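Side-chain contacts in tRNA (guanine(26)-N(2))-dimethyltransferase (Pyrococcus horikoshii, PDB 2DUL), which probably transfers two methyl groups from S-adenosyl-L-methionine to the N2 atom of a single guanine, at position 26, in a number of tRNAs: residues A205-A208 against A209-D212; E5-G9 against K10-L14; Y84-M87 against K88-M92; G62-F65 against A66-P70. All blocks are in the same frame, centred on the assembly; numbering follows the deposited sequence.

Contact 1: A205-A208 against A209-D212; sequences ARYA and AKYD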
loop_
_atom_site.group_PDB
_atom_site.type_symbol
_atom_site.label_atom_id
_atom_site.label_comp_id
_atom_site.label_asym_id
_atom_site.label_seq_id
_atom_site.Cartn_x
_atom_site.Cartn_y
_atom_site.Cartn_z
ATOM N N ALA A 205 -3.251 -3.624 -11.285
ATOM C CA ALA A 205 -4.263 -4.449 -11.939
ATOM C C ALA A 205 -4.053 -4.487 -13.452
ATOM O O ALA A 205 -4.157 -5.541 -14.077
ATOM C CB ALA A 205 -5.663 -3.916 -11.620
ATOM N N ARG A 206 -3.766 -3.332 -14.042
ATOM C CA ARG A 206 -3.561 -3.259 -15.485
ATOM C C ARG A 206 -2.312 -4.006 -15.935
ATOM O O ARG A 206 -2.368 -4.734 -16.921
ATOM C CB ARG A 206 -3.520 -1.797 -15.953
ATOM C CG ARG A 206 -4.909 -1.141 -15.992
ATOM C CD ARG A 206 -4.853 0.296 -16.488
ATOM N NE ARG A 206 -4.234 1.165 -15.494
ATOM C CZ ARG A 206 -3.633 2.317 -15.774
ATOM N NH1 ARG A 206 -3.565 2.745 -17.026
ATOM N NH2 ARG A 206 -3.096 3.035 -14.797
ATOM N N TYR A 207 -1.197 -3.855 -15.219
ATOM C CA TYR A 207 0.031 -4.567 -15.595
ATOM C C TYR A 207 -0.103 -6.079 -15.409
ATOM O O TYR A 207 0.520 -6.862 -16.137
ATOM C CB TYR A 207 1.229 -4.092 -14.767
ATOM C CG TYR A 207 2.000 -2.933 -15.367
ATOM C CD1 TYR A 207 1.405 -1.684 -15.532
ATOM C CD2 TYR A 207 3.324 -3.094 -15.785
ATOM C CE1 TYR A 207 2.105 -0.616 -16.103
ATOM C CE2 TYR A 207 4.034 -2.037 -16.358
ATOM C CZ TYR A 207 3.420 -0.805 -16.514
ATOM O OH TYR A 207 4.105 0.238 -17.089
ATOM N N ALA A 208 -0.908 -6.486 -14.434
ATOM C CA ALA A 208 -1.081 -7.908 -14.136
ATOM C C ALA A 208 -1.904 -8.681 -15.162
ATOM O O ALA A 208 -1.664 -9.872 -15.386
ATOM C CB ALA A 208 -1.714 -8.074 -12.752
ATOM N N ALA A 209 -2.870 -8.006 -15.775
ATOM C CA ALA A 209 -3.768 -8.643 -16.737
ATOM C C ALA A 209 -3.112 -9.436 -17.859
ATOM O O ALA A 209 -3.599 -10.511 -18.214
ATOM C CB ALA A 209 -4.743 -7.595 -17.331
ATOM N N LYS A 210 -2.016 -8.933 -18.420
ATOM C CA LYS A 210 -1.373 -9.652 -19.517
ATOM C C LYS A 210 -0.840 -11.039 -19.151
ATOM O O LYS A 210 -0.594 -11.856 -20.029
ATOM C CB LYS A 210 -0.256 -8.808 -20.151
ATOM C CG LYS A 210 0.944 -8.520 -19.264
ATOM C CD LYS A 210 1.944 -7.660 -20.037
ATOM C CE LYS A 210 3.113 -7.208 -19.166
ATOM N NZ LYS A 210 2.641 -6.316 -18.075
ATOM N N TYR A 211 -0.667 -11.306 -17.861
ATOM C CA TYR A 211 -0.184 -12.611 -17.416
ATOM C C TYR A 211 -1.375 -13.498 -17.078
ATOM O O TYR A 211 -1.223 -14.556 -16.466
ATOM C CB TYR A 211 0.692 -12.439 -16.175
ATOM C CG TYR A 211 1.899 -11.568 -16.437
ATOM C CD1 TYR A 211 2.870 -11.960 -17.360
ATOM C CD2 TYR A 211 2.051 -10.338 -15.795
ATOM C CE1 TYR A 211 3.977 -11.142 -17.646
ATOM C CE2 TYR A 211 3.156 -9.510 -16.075
ATOM C CZ TYR A 211 4.110 -9.924 -17.002
ATOM O OH TYR A 211 5.193 -9.119 -17.293
ATOM N N ASP A 212 -2.556 -13.055 -17.494
ATOM C CA ASP A 212 -3.805 -13.752 -17.206
ATOM C C ASP A 212 -3.958 -13.880 -15.691
ATOM O O ASP A 212 -4.280 -14.944 -15.157
ATOM C CB ASP A 212 -3.843 -15.126 -17.887
ATOM C CG ASP A 212 -3.975 -15.021 -19.406
ATOM O OD1 ASP A 212 -4.431 -13.962 -19.896
ATOM O OD2 ASP A 212 -3.632 -15.997 -20.109
HETATM O O HOH W 1 -1.511 -6.015 -19.077
#
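Lys210 reaches back to the last turn of the helix, where its NZ donates to Tyr207 O at 2.9 Å, in the carbonyl plane and on a lone pair. Two torsions make this possible: CG sits between the backbone N and the carbonyl carbon (chi1 66°), and the chain bends at its end (chi4 -64°). On the way, Lys210 CG passes 3.9 Å above the centre of the Tyr211 ring. That ring lies against the helix end, its CE2 3.7 Å from Tyr207 O. The backbone N of Tyr211 donates to Ala208 O at 3.0 Å. A water donates to Arg206 O and accepts a weak bond from Lys210 N. Further out, Asp148 of helix 144-153 forms a salt bridge with Lys210 NZ and accepts a hydrogen bond from Tyr211 OH; Tyr207 packs on the same helix. With an alanine in place of Tyr211, Asp148 would probably lose one of its partners and Lys210 CG the flat surface beneath it. Ala205 and Ala209 are small where the helix packs on Thr243 and Leu244 of helix 237-244. A type I turn from Ala209 to Asp212, closed by Asp212 N to Ala209 O, leads from helix 192-209 into strand 213-223.

Contact 2: E5-G9 against K10-L14; sequences EVQEG and KAKIL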
loop_
_atom_site.group_PDB
_atom_site.type_symbol
_atom_site.label_atom_id
_atom_site.label_comp_id
_atom_site.label_asym_id
_atom_site.label_seq_id
_atom_site.Cartn_x
_atom_site.Cartn_y
_atom_site.Cartn_z
ATOM N N GLU A 5 24.018 1.807 16.580
ATOM C CA GLU A 5 23.123 0.669 16.761
ATOM C C GLU A 5 21.732 1.119 17.194
ATOM O O GLU A 5 21.583 1.893 18.139
ATOM C CB GLU A 5 23.689 -0.308 17.798
ATOM C CG GLU A 5 22.770 -1.491 18.083
ATOM C CD GLU A 5 23.398 -2.526 18.999
ATOM O OE1 GLU A 5 23.823 -2.163 20.116
ATOM O OE2 GLU A 5 23.463 -3.708 18.598
ATOM N N VAL A 6 20.716 0.631 16.489
ATOM C CA VAL A 6 19.332 0.972 16.792
ATOM C C VAL A 6 18.466 -0.282 16.795
ATOM O O VAL A 6 18.842 -1.311 16.235
ATOM C CB VAL A 6 18.756 1.968 15.759
ATOM C CG1 VAL A 6 19.546 3.271 15.795
ATOM C CG2 VAL A 6 18.801 1.359 14.365
ATOM N N GLN A 7 17.307 -0.195 17.433
ATOM C CA GLN A 7 16.401 -1.329 17.493
ATOM C C GLN A 7 15.004 -0.963 17.009
ATOM O O GLN A 7 14.494 0.116 17.311
ATOM C CB GLN A 7 16.323 -1.870 18.919
ATOM C CG GLN A 7 15.398 -3.062 19.064
ATOM C CD GLN A 7 15.464 -3.688 20.438
ATOM O OE1 GLN A 7 15.241 -3.019 21.449
ATOM N NE2 GLN A 7 15.773 -4.981 20.486
ATOM N N GLU A 8 14.401 -1.867 16.244
ATOM C CA GLU A 8 13.053 -1.679 15.722
ATOM C C GLU A 8 12.357 -3.028 15.815
ATOM O O GLU A 8 12.753 -3.982 15.147
ATOM C CB GLU A 8 13.081 -1.210 14.265
ATOM C CG GLU A 8 11.695 -1.194 13.623
ATOM C CD GLU A 8 11.696 -0.700 12.189
ATOM O OE1 GLU A 8 10.854 -1.189 11.407
ATOM O OE2 GLU A 8 12.519 0.181 11.846
ATOM N N GLY A 9 11.320 -3.102 16.644
ATOM C CA GLY A 9 10.622 -4.362 16.821
ATOM C C GLY A 9 11.582 -5.312 17.515
ATOM O O GLY A 9 12.323 -4.901 18.409
ATOM N N LYS A 10 11.589 -6.575 17.103
ATOM C CA LYS A 10 12.484 -7.558 17.701
ATOM C C LYS A 10 13.879 -7.533 17.073
ATOM O O LYS A 10 14.756 -8.301 17.463
ATOM C CB LYS A 10 11.889 -8.964 17.564
ATOM C CG LYS A 10 10.619 -9.175 18.372
ATOM C CD LYS A 10 10.098 -10.597 18.229
ATOM C CE LYS A 10 8.834 -10.806 19.053
ATOM N NZ LYS A 10 8.231 -12.146 18.798
ATOM N N ALA A 11 14.086 -6.638 16.114
ATOM C CA ALA A 11 15.372 -6.552 15.432
ATOM C C ALA A 11 16.323 -5.484 15.961
ATOM O O ALA A 11 15.908 -4.391 16.339
ATOM C CB ALA A 11 15.149 -6.333 13.938
ATOM N N LYS A 12 17.608 -5.824 15.979
ATOM C CA LYS A 12 18.662 -4.913 16.413
ATOM C C LYS A 12 19.566 -4.759 15.198
ATOM O O LYS A 12 20.082 -5.749 14.674
ATOM C CB LYS A 12 19.449 -5.510 17.581
ATOM C CG LYS A 12 18.606 -5.779 18.814
ATOM C CD LYS A 12 19.456 -6.271 19.978
ATOM C CE LYS A 12 18.585 -6.667 21.158
ATOM N NZ LYS A 12 17.652 -7.773 20.787
ATOM N N ILE A 13 19.744 -3.528 14.735
ATOM C CA ILE A 13 20.572 -3.295 13.559
ATOM C C ILE A 13 21.528 -2.123 13.699
ATOM O O ILE A 13 21.383 -1.278 14.581
ATOM C CB ILE A 13 19.705 -3.025 12.310
ATOM C CG1 ILE A 13 18.848 -1.778 12.545
ATOM C CG2 ILE A 13 18.837 -4.240 11.999
ATOM C CD1 ILE A 13 18.166 -1.252 11.302
ATOM N N LEU A 14 22.505 -2.083 12.803
ATOM C CA LEU A 14 23.488 -1.019 12.784
ATOM C C LEU A 14 23.182 -0.134 11.588
ATOM O O LEU A 14 22.895 -0.630 10.496
ATOM C CB LEU A 14 24.896 -1.601 12.654
ATOM C CG LEU A 14 25.341 -2.518 13.795
ATOM C CD1 LEU A 14 26.712 -3.095 13.482
ATOM C CD2 LEU A 14 25.366 -1.736 15.101
#
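Val6 and Ile13 cross obliquely on one side of a two-stranded antiparallel hairpin, Val6 CG2 lying 3.6 Å from Ile13 CG1. Ile13 turns CG1 into the position between its backbone N and carbonyl carbon (chi1 61°), which brings that branch toward the valine. The pair is a hydrogen-bonded one, with nearly straight bonds of 2.8 Å from Val6 N to Ile13 O and from Ile13 N to Val6 O. The opposite side carries Glu5, Gln7, Lys12 and Leu14. There Leu14 CD2 comes to 3.5 Å from Glu5 CB, so the leucine meets the aliphatic root of the glutamate, and Gln7 runs alongside Lys12, both pointing the same way. The chain reverses in a type II' turn from Glu8 to Ala11. Gly9 suits its first corner: its phi is positive (67°), and a CB there would collide with Lys10 N. Glu8 and Ala11 share the side of Val6 and Ile13, and small Ala11 lies against Ile60 and Ile63 of helix 60-68. Glu8 extends away from its strand to Arg36, Arg64 and Tyr28 OH. Since Arg36 is a predicted S-adenosylmethionine-binding residue, the hairpin probably helps to position that arginine through the Glu8 carboxylate.

Contact 3: Y84-M87 against K88-M92; sequences YELM and KRNVM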
loop_
_atom_site.group_PDB
_atom_site.type_symbol
_atom_site.label_atom_id
_atom_site.label_comp_id
_atom_site.label_asym_id
_atom_site.label_seq_id
_atom_site.Cartn_x
_atom_site.Cartn_y
_atom_site.Cartn_z
ATOM N N TYR A 84 24.759 -3.986 0.878
ATOM C CA TYR A 84 24.978 -5.431 0.945
ATOM C C TYR A 84 25.864 -5.803 2.138
ATOM O O TYR A 84 25.555 -6.729 2.892
ATOM C CB TYR A 84 25.624 -5.923 -0.353
ATOM C CG TYR A 84 25.955 -7.401 -0.352
ATOM C CD1 TYR A 84 24.943 -8.365 -0.315
ATOM C CD2 TYR A 84 27.278 -7.836 -0.391
ATOM C CE1 TYR A 84 25.247 -9.731 -0.321
ATOM C CE2 TYR A 84 27.596 -9.199 -0.395
ATOM C CZ TYR A 84 26.573 -10.141 -0.362
ATOM O OH TYR A 84 26.880 -11.486 -0.387
ATOM N N GLU A 85 26.968 -5.083 2.307
ATOM C CA GLU A 85 27.875 -5.349 3.420
ATOM C C GLU A 85 27.169 -5.156 4.760
ATOM O O GLU A 85 27.353 -5.944 5.690
ATOM C CB GLU A 85 29.093 -4.424 3.350
ATOM C CG GLU A 85 30.049 -4.733 2.207
ATOM C CD GLU A 85 30.613 -6.140 2.282
ATOM O OE1 GLU A 85 31.137 -6.521 3.353
ATOM O OE2 GLU A 85 30.536 -6.866 1.267
ATOM N N LEU A 86 26.353 -4.110 4.854
ATOM C CA LEU A 86 25.635 -3.820 6.088
ATOM C C LEU A 86 24.534 -4.845 6.346
ATOM O O LEU A 86 24.245 -5.187 7.496
ATOM C CB LEU A 86 25.038 -2.412 6.030
ATOM C CG LEU A 86 24.338 -1.940 7.307
ATOM C CD1 LEU A 86 25.268 -2.110 8.501
ATOM C CD2 LEU A 86 23.919 -0.483 7.149
ATOM N N MET A 87 23.915 -5.331 5.275
ATOM C CA MET A 87 22.863 -6.330 5.407
ATOM C C MET A 87 23.433 -7.606 6.030
ATOM O O MET A 87 22.837 -8.178 6.936
ATOM C CB MET A 87 22.239 -6.614 4.035
ATOM C CG MET A 87 21.306 -5.501 3.554
ATOM S SD MET A 87 20.922 -5.522 1.776
ATOM C CE MET A 87 20.016 -6.987 1.651
ATOM N N LYS A 88 24.594 -8.041 5.553
ATOM C CA LYS A 88 25.228 -9.244 6.095
ATOM C C LYS A 88 25.530 -9.074 7.589
ATOM O O LYS A 88 25.306 -9.981 8.391
ATOM C CB LYS A 88 26.525 -9.554 5.337
ATOM C CG LYS A 88 26.329 -10.018 3.896
ATOM C CD LYS A 88 27.657 -10.426 3.247
ATOM C CE LYS A 88 28.621 -9.248 3.134
ATOM N NZ LYS A 88 29.939 -9.645 2.544
ATOM N N ARG A 89 26.031 -7.901 7.963
ATOM C CA ARG A 89 26.351 -7.632 9.361
ATOM C C ARG A 89 25.100 -7.650 10.236
ATOM O O ARG A 89 25.078 -8.278 11.298
ATOM C CB ARG A 89 27.037 -6.272 9.495
ATOM C CG ARG A 89 28.297 -6.131 8.662
ATOM C CD ARG A 89 29.043 -4.854 9.016
ATOM N NE ARG A 89 29.369 -4.805 10.438
ATOM C CZ ARG A 89 30.155 -3.888 10.994
ATOM N NH1 ARG A 89 30.395 -3.924 12.299
ATOM N NH2 ARG A 89 30.704 -2.939 10.245
ATOM N N ASN A 90 24.053 -6.963 9.791
ATOM C CA ASN A 90 22.831 -6.912 10.575
ATOM C C ASN A 90 22.147 -8.258 10.707
ATOM O O ASN A 90 21.562 -8.555 11.745
ATOM C CB ASN A 90 21.869 -5.867 10.001
ATOM C CG ASN A 90 22.357 -4.451 10.236
ATOM O OD1 ASN A 90 23.040 -4.183 11.226
ATOM N ND2 ASN A 90 22.003 -3.535 9.339
ATOM N N VAL A 91 22.221 -9.079 9.666
ATOM C CA VAL A 91 21.602 -10.395 9.740
ATOM C C VAL A 91 22.315 -11.224 10.807
ATOM O O VAL A 91 21.674 -11.880 11.628
ATOM C CB VAL A 91 21.661 -11.124 8.377
ATOM C CG1 VAL A 91 21.330 -12.605 8.551
ATOM C CG2 VAL A 91 20.668 -10.488 7.418
ATOM N N MET A 92 23.642 -11.172 10.816
ATOM C CA MET A 92 24.408 -11.931 11.794
ATOM C C MET A 92 24.299 -11.354 13.200
ATOM O O MET A 92 24.700 -11.985 14.176
ATOM C CB MET A 92 25.870 -12.027 11.361
ATOM C CG MET A 92 26.047 -12.876 10.114
ATOM S SD MET A 92 24.915 -14.307 10.134
ATOM C CE MET A 92 25.703 -15.361 11.380
#
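Lys88 NZ and the Glu85 carboxylate form a salt bridge one turn apart on the helix, three residues along the chain. NZ lies 3.1 Å from Glu85 OE2, which it meets from above the carboxylate plane, and it makes a weak second bond to Glu85 OE1 at 3.4 Å. The two side chains run side by side because both bend: Glu85 turns at chi2 (-60°) and Lys88 at chi3 (-64°). Glu101 gives the ammonium a second carboxylate partner and also binds Tyr84 OH, so tyrosine and lysine converge on one acid. The long lysine chain suits this place, since its methylenes cover the tyrosine on the way: Lys88 CD stands 4.2 Å from the centroid of the Tyr84 ring, an off-centre CH-pi contact. All this belongs to helix 81-94, which packs on strands 73-78 and 113-118 of the Rossmann-like sheet of a class I methyltransferase. Met87 faces that sheet, touching Leu76, Ile116 and Asp78, the last a predicted S-adenosylmethionine-binding residue. Along the backbone, Lys88, Arg89, Asn90 and Val91 donate to the carbonyls of Tyr84, Glu85, Leu86 and Met87. Asn90 crosses Leu86, ND2 lying 3.5 Å from Leu86 CG. Its amide is satisfied at both ends, OD1 by Leu14 N and ND2 by Thr58 O; asparagine suits this buried place because it can accept and donate at once. Arg89 lays CG against Glu85 O at 3.1 Å. Val91 CG2 comes to 3.2 Å from Met87 O, and the Val91 side chain also touches Ile63, Leu76 and Ile116.

Contact 4: G62-F65 against A66-P70; sequences GIRF and ALETP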
loop_
_atom_site.group_PDB
_atom_site.type_symbol
_atom_site.label_atom_id
_atom_site.label_comp_id
_atom_site.label_asym_id
_atom_site.label_seq_id
_atom_site.Cartn_x
_atom_site.Cartn_y
_atom_site.Cartn_z
ATOM N N GLY A 62 13.447 -7.245 5.856
ATOM C CA GLY A 62 13.619 -8.686 5.789
ATOM C C GLY A 62 13.969 -9.306 7.135
ATOM O O GLY A 62 13.505 -10.398 7.465
ATOM N N ILE A 63 14.794 -8.619 7.917
ATOM C CA ILE A 63 15.170 -9.133 9.230
ATOM C C ILE A 63 13.932 -9.236 10.118
ATOM O O ILE A 63 13.753 -10.227 10.830
ATOM C CB ILE A 63 16.237 -8.232 9.895
ATOM C CG1 ILE A 63 17.573 -8.410 9.168
ATOM C CG2 ILE A 63 16.388 -8.591 11.373
ATOM C CD1 ILE A 63 18.603 -7.347 9.493
ATOM N N ARG A 64 13.064 -8.229 10.074
ATOM C CA ARG A 64 11.852 -8.284 10.887
ATOM C C ARG A 64 10.912 -9.373 10.364
ATOM O O ARG A 64 10.222 -10.028 11.144
ATOM C CB ARG A 64 11.155 -6.923 10.915
ATOM C CG ARG A 64 11.954 -5.870 11.674
ATOM C CD ARG A 64 11.097 -4.665 11.999
ATOM N NE ARG A 64 9.953 -5.027 12.830
ATOM C CZ ARG A 64 8.905 -4.237 13.040
ATOM N NH1 ARG A 64 8.856 -3.033 12.482
ATOM N NH2 ARG A 64 7.897 -4.656 13.795
ATOM N N PHE A 65 10.883 -9.574 9.051
ATOM C CA PHE A 65 10.041 -10.631 8.482
ATOM C C PHE A 65 10.485 -11.963 9.091
ATOM O O PHE A 65 9.665 -12.765 9.538
ATOM C CB PHE A 65 10.218 -10.713 6.963
ATOM C CG PHE A 65 9.535 -9.611 6.197
ATOM C CD1 PHE A 65 9.764 -9.468 4.829
ATOM C CD2 PHE A 65 8.662 -8.727 6.826
ATOM C CE1 PHE A 65 9.135 -8.461 4.098
ATOM C CE2 PHE A 65 8.028 -7.718 6.104
ATOM C CZ PHE A 65 8.266 -7.585 4.738
ATOM N N ALA A 66 11.795 -12.183 9.098
ATOM C CA ALA A 66 12.369 -13.413 9.631
ATOM C C ALA A 66 12.150 -13.573 11.138
ATOM O O ALA A 66 11.819 -14.664 11.612
ATOM C CB ALA A 66 13.865 -13.469 9.309
ATOM N N LEU A 67 12.318 -12.487 11.887
ATOM C CA LEU A 67 12.153 -12.543 13.340
ATOM C C LEU A 67 10.721 -12.476 13.861
ATOM O O LEU A 67 10.436 -12.987 14.946
ATOM C CB LEU A 67 12.938 -11.408 14.014
ATOM C CG LEU A 67 14.464 -11.387 13.945
ATOM C CD1 LEU A 67 14.974 -10.030 14.435
ATOM C CD2 LEU A 67 15.040 -12.522 14.782
ATOM N N GLU A 68 9.820 -11.864 13.097
ATOM C CA GLU A 68 8.455 -11.673 13.573
ATOM C C GLU A 68 7.289 -12.277 12.798
ATOM O O GLU A 68 6.136 -12.028 13.142
ATOM C CB GLU A 68 8.214 -10.170 13.741
ATOM C CG GLU A 68 9.255 -9.491 14.622
ATOM C CD GLU A 68 9.133 -7.978 14.632
ATOM O OE1 GLU A 68 7.995 -7.473 14.749
ATOM O OE2 GLU A 68 10.177 -7.292 14.533
ATOM N N THR A 69 7.564 -13.065 11.768
ATOM C CA THR A 69 6.481 -13.657 10.992
ATOM C C THR A 69 6.775 -15.120 10.695
ATOM O O THR A 69 7.893 -15.589 10.895
ATOM C CB THR A 69 6.278 -12.920 9.651
ATOM O OG1 THR A 69 7.295 -13.322 8.725
ATOM C CG2 THR A 69 6.356 -11.411 9.854
ATOM N N PRO A 70 5.766 -15.864 10.215
ATOM C CA PRO A 70 5.916 -17.286 9.886
ATOM C C PRO A 70 6.734 -17.548 8.618
ATOM O O PRO A 70 6.850 -18.694 8.178
ATOM C CB PRO A 70 4.466 -17.759 9.734
ATOM C CG PRO A 70 3.694 -16.803 10.597
ATOM C CD PRO A 70 4.343 -15.490 10.244
#
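Ala66 N donates to Gly62 O at 3.0 Å, a regular bond of helix 60-68, the crossover helix between strands 50-53 and 73-78 in a beta-alpha-beta unit of this class I methyltransferase fold. The small Ala66 CB rests on the Gly62 and Ile63 carbonyls. Leu67 comes next; its N bonds to Ile63 O, and its CD1 lies 3.7 Å from Ile63 CG2, the two apolar chains running alongside each other toward strand 11-15, where both touch Ala11. Glu68 carries the polar part. Arg64 grips it side-on with two nitrogens, NE to OE2 at 2.8 Å and NH2 to OE1 at 3.0 Å. Both oxygens lie near the guanidinium plane, but the two flat groups are turned 32° apart: OE1 is met on its syn side, OE2 from above the carboxylate plane. A bend in the arginine chain (chi3 60°) carries NE round to the glutamate. Arg64 also serves Asp37 and Glu8, and Glu68 OE2 accepts from Lys10 N, so arginine, with its several N-H groups, fits this buried meeting of acids. A methionine in place of Arg64 is likely to leave the carboxylates of Glu68, Asp37 and Glu8 without a shared positive partner. Thr69 leaves the helix, yet stays tied to it: its OG1, set between backbone N and carbonyl carbon (chi1 77°), donates to Phe65 O at 2.6 Å.

Contacts 2, 3 and 4 form one cluster, with the hairpin laid against two helices of the methyltransferase fold. The centre of contact 2 is about 12 Å from those of contacts 3 and 4, which are about 15 Å from each other. Leu14 N lies 2.7 Å from Asn90 OD1, probably a hydrogen bond, and Glu8 OE1 makes a 2.9 Å salt bridge with Arg64 NH1. Between the helices, Ile63 CD1 packs on Asn90 CB at 3.6 Å. Each of the three borders predicted S-adenosylmethionine-binding residues: contact 2 at Arg36, contact 4 at Arg36 and Arg61, contact 3 at Asp78. Contact 1 stands apart, its nearest atoms at least about 20 Å from the others and away from those residues.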